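Local coordinates for purine nucleoside phosphorylase (Schistosoma mansoni, PDB 6BJ6), which probably catalyses the reversible phosphorolysis of purine nucleosides such as inosine and guanosine, releasing the free base and ribose 1-phosphate, at residues L113-L118 with M221-E226. Residues are numbered along the deposited sequence; the frame is centred on the assembly and turned at random.
Sequences LLITNL and MSTVPE. With DTS (2-{[(S)-phenylsulfinyl]methyl}benzoic acid), chain F.
N117 and S222 meet where the S222 hydroxyl oxygen lies against the asparagine side chain: OG is 3.3 Å from both CB and CG of N117. This oxygen is placed by a chi1 of 68°, which sets it between the backbone N and the carbonyl carbon of S222. S222 OG shares a 2.8 Å hydrogen bond with T223 OG1, and a water links it to the carbonyl O of L118 and to the sulfinyl oxygen, O2, of the bound DTS. The N117 amide is turned toward the ligand. N117 ND2 donates a nearly straight bond (177°) to L118 O, in the plane of both the amide and the carbonyl, and a second bond of 2.8 Å to oxygen O1 of the DTS carboxyl group, so two partners fix the rotation of the amide. Strand 112-121 belongs to the central mixed sheet of the phosphorylase fold; the turn after its antiparallel neighbour 218-220 runs beside it into helix 224-232, with H88 touching both N117 and S222. Toward the start of the strand, I115 CG2 lies 3.8 Å from the hydroxyl oxygen OG1 of T223. I115 CG1, anti to the carbonyl carbon (chi1 -55°) with the chain extended beyond it, carries CD1 to within 4.1 Å of the aliphatic CB of E226.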
ATOM      1  N   LEU A 113      12.134  22.373  10.799  1.00 24.91           N
ATOM      2  CA  LEU A 113      11.152  22.462   9.718  1.00 26.32           C
ATOM      3  C   LEU A 113       9.757  22.569  10.322  1.00 26.75           C
ATOM      4  O   LEU A 113       9.376  21.731  11.145  1.00 26.87           O
ATOM      5  CB  LEU A 113      11.250  21.224   8.808  1.00 28.67           C
ATOM      6  CG  LEU A 113      10.228  20.998   7.673  1.00 29.12           C
ATOM      7  CD1 LEU A 113      10.299  22.117   6.648  1.00 27.71           C
ATOM      8  CD2 LEU A 113      10.484  19.655   7.014  1.00 30.73           C
ATOM      9  N   LEU A 114       8.994  23.581   9.890  1.00 25.41           N
ATOM     10  CA  LEU A 114       7.609  23.804  10.305  1.00 25.06           C
ATOM     11  C   LEU A 114       6.677  23.536   9.126  1.00 28.62           C
ATOM     12  O   LEU A 114       6.942  24.008   8.006  1.00 28.45           O
ATOM     13  CB  LEU A 114       7.422  25.244  10.825  1.00 29.10           C
ATOM     14  CG  LEU A 114       8.473  25.895  11.738  1.00 29.51           C
ATOM     15  CD1 LEU A 114       8.207  27.398  12.118  1.00 29.84           C
ATOM     16  CD2 LEU A 114       8.533  25.077  13.018  1.00 31.28           C
ATOM     17  N   ILE A 115       5.585  22.785   9.373  1.00 26.10           N
ATOM     18  CA  ILE A 115       4.670  22.298   8.326  1.00 25.64           C
ATOM     19  C   ILE A 115       3.220  22.507   8.763  1.00 27.26           C
ATOM     20  O   ILE A 115       2.851  22.184   9.897  1.00 28.97           O
ATOM     21  CB  ILE A 115       4.872  20.798   8.001  1.00 27.09           C
ATOM     22  CG1 ILE A 115       6.312  20.466   7.614  1.00 26.69           C
ATOM     23  CG2 ILE A 115       3.956  20.326   6.813  1.00 27.03           C
ATOM     24  CD1 ILE A 115       6.612  18.926   7.609  1.00 28.21           C
ATOM     25  N   THR A 116       2.389  23.025   7.854  1.00 28.98           N
ATOM     26  CA  THR A 116       0.943  23.126   8.087  1.00 26.68           C
ATOM     27  C   THR A 116       0.179  22.557   6.889  1.00 28.22           C
ATOM     28  O   THR A 116       0.631  22.657   5.745  1.00 27.56           O
ATOM     29  CB  THR A 116       0.503  24.583   8.327  1.00 26.12           C
ATOM     30  OG1 THR A 116       0.740  25.381   7.155  1.00 30.28           O
ATOM     31  CG2 THR A 116       1.254  25.214   9.467  1.00 32.52           C
ATOM     32  N   ASN A 117      -0.993  21.964   7.144  1.00 22.78           N
ATOM     33  CA  ASN A 117      -1.867  21.569   6.040  1.00 25.86           C
ATOM     34  C   ASN A 117      -3.289  21.353   6.540  1.00 26.62           C
ATOM     35  O   ASN A 117      -3.508  21.056   7.708  1.00 29.11           O
ATOM     36  CB  ASN A 117      -1.360  20.288   5.347  1.00 30.42           C
ATOM     37  CG  ASN A 117      -1.601  20.280   3.794  1.00 33.28           C
ATOM     38  OD1 ASN A 117      -0.721  20.646   3.014  1.00 33.27           O
ATOM     39  ND2 ASN A 117      -2.786  19.844   3.364  1.00 32.67           N
ATOM     40  N   LEU A 118      -4.256  21.520   5.628  1.00 28.34           N
ATOM     41  CA  LEU A 118      -5.641  21.121   5.899  1.00 23.21           C
ATOM     42  C   LEU A 118      -5.758  19.602   6.028  1.00 28.70           C
ATOM     43  O   LEU A 118      -5.025  18.852   5.368  1.00 29.67           O
ATOM     44  CB  LEU A 118      -6.541  21.599   4.772  1.00 26.02           C
ATOM     45  CG  LEU A 118      -6.800  23.128   4.684  1.00 27.24           C
ATOM     46  CD1 LEU A 118      -7.068  23.592   3.257  1.00 39.71           C
ATOM     47  CD2 LEU A 118      -8.040  23.448   5.566  1.00 33.91           C
ATOM     48  N   MET A 221      -3.489  13.890   3.399  1.00 19.22           N
ATOM     49  CA  MET A 221      -2.754  13.395   2.229  1.00 22.18           C
ATOM     50  C   MET A 221      -1.353  13.983   2.091  1.00 24.80           C
ATOM     51  O   MET A 221      -0.759  13.866   1.018  1.00 23.06           O
ATOM     52  CB  MET A 221      -3.556  13.709   0.944  1.00 23.30           C
ATOM     53  CG  MET A 221      -5.011  13.275   1.002  1.00 23.26           C
ATOM     54  SD  MET A 221      -5.932  13.778  -0.472  1.00 23.30           S
ATOM     55  CE  MET A 221      -7.617  13.541   0.095  1.00 26.64           C
ATOM     56  N   SER A 222      -0.828  14.625   3.139  1.00 22.57           N
ATOM     57  CA  SER A 222       0.428  15.381   3.079  1.00 21.16           C
ATOM     58  C   SER A 222       1.325  15.018   4.260  1.00 22.53           C
ATOM     59  O   SER A 222       1.069  14.031   4.953  1.00 23.55           O
ATOM     60  CB  SER A 222       0.151  16.893   3.110  1.00 26.36           C
ATOM     61  OG  SER A 222      -0.378  17.315   4.378  1.00 27.76           O
ATOM     62  N   THR A 223       2.391  15.807   4.450  1.00 21.82           N
ATOM     63  CA  THR A 223       3.172  15.924   5.684  1.00 22.48           C
ATOM     64  C   THR A 223       4.098  14.747   6.005  1.00 25.32           C
ATOM     65  O   THR A 223       5.303  14.953   6.190  1.00 22.84           O
ATOM     66  CB  THR A 223       2.200  16.212   6.835  1.00 25.13           C
ATOM     67  OG1 THR A 223       1.490  17.424   6.524  1.00 28.64           O
ATOM     68  CG2 THR A 223       2.944  16.435   8.167  1.00 27.51           C
ATOM     69  N   VAL A 224       3.583  13.523   6.067  1.00 22.47           N
ATOM     70  CA  VAL A 224       4.404  12.398   6.534  1.00 22.15           C
ATOM     71  C   VAL A 224       5.633  12.170   5.657  1.00 23.11           C
ATOM     72  O   VAL A 224       6.714  11.841   6.206  1.00 21.78           O
ATOM     73  CB  VAL A 224       3.521  11.155   6.710  1.00 21.28           C
ATOM     74  CG1 VAL A 224       4.318   9.855   6.949  1.00 23.76           C
ATOM     75  CG2 VAL A 224       2.563  11.377   7.911  1.00 22.18           C
ATOM     76  N   PRO A 225       5.564  12.271   4.317  1.00 22.43           N
ATOM     77  CA  PRO A 225       6.803  12.080   3.521  1.00 20.42           C
ATOM     78  C   PRO A 225       7.897  13.055   3.926  1.00 19.93           C
ATOM     79  O   PRO A 225       9.045  12.627   4.156  1.00 22.51           O
ATOM     80  CB  PRO A 225       6.332  12.279   2.070  1.00 24.04           C
ATOM     81  CG  PRO A 225       4.835  11.829   2.135  1.00 23.57           C
ATOM     82  CD  PRO A 225       4.366  12.412   3.451  1.00 20.30           C
ATOM     83  N   GLU A 226       7.549  14.352   4.091  1.00 20.65           N
ATOM     84  CA  GLU A 226       8.556  15.350   4.488  1.00 23.81           C
ATOM     85  C   GLU A 226       9.067  15.102   5.905  1.00 24.83           C
ATOM     86  O   GLU A 226      10.267  15.298   6.178  1.00 23.82           O
ATOM     87  CB  GLU A 226       7.983  16.771   4.377  1.00 23.31           C
ATOM     88  CG  GLU A 226       7.607  17.207   2.926  1.00 27.78           C
ATOM     89  CD  GLU A 226       6.133  16.971   2.560  1.00 33.89           C
ATOM     90  OE1 GLU A 226       5.602  15.882   2.873  1.00 28.64           O
ATOM     91  OE2 GLU A 226       5.488  17.892   1.963  1.00 36.22           O
TER
HETATM   92  C12 DTS F 305      -8.844  15.697   3.955  0.88 30.55           C
HETATM   93  C13 DTS F 305      -7.623  15.919   3.493  0.88 24.93           C
HETATM   94  C11 DTS F 305      -9.794  16.865   4.129  0.88 30.50           C
HETATM   95  C10 DTS F 305      -9.388  18.076   3.786  0.88 24.69           C
HETATM   96  C9  DTS F 305      -7.996  18.328   3.231  0.88 27.88           C
HETATM   97  C8  DTS F 305      -7.142  17.322   3.131  0.88 25.15           C
HETATM   98  C7  DTS F 305      -5.623  17.508   0.593  0.88 24.36           C
HETATM   99  C4  DTS F 305      -8.872  19.308  -0.338  0.88 29.50           C
HETATM  100  C5  DTS F 305      -8.031  18.350  -0.019  0.88 34.23           C
HETATM  101  C6  DTS F 305      -6.553  18.656   0.188  0.88 28.89           C
HETATM  102  C3  DTS F 305      -8.386  20.707  -0.533  0.88 30.88           C
HETATM  103  C2  DTS F 305      -7.127  21.000  -0.359  0.88 32.47           C
HETATM  104  C1  DTS F 305      -6.126  19.913   0.037  0.88 32.29           C
HETATM  105  O2  DTS F 305      -4.226  17.452   3.174  0.88 65.74           O
HETATM  106  S   DTS F 305      -5.481  17.518   2.431  0.88 32.96           S
HETATM  107  C   DTS F 305      -4.663  20.311   0.204  0.88 44.07           C
HETATM  108  O1  DTS F 305      -3.823  19.534   0.734  0.88 38.96           O
HETATM  109  O   DTS F 305      -4.283  21.432  -0.223  0.88 52.98           O
HETATM  110  O   HOH W   1      -3.010  16.986   5.459  1.00 28.65           O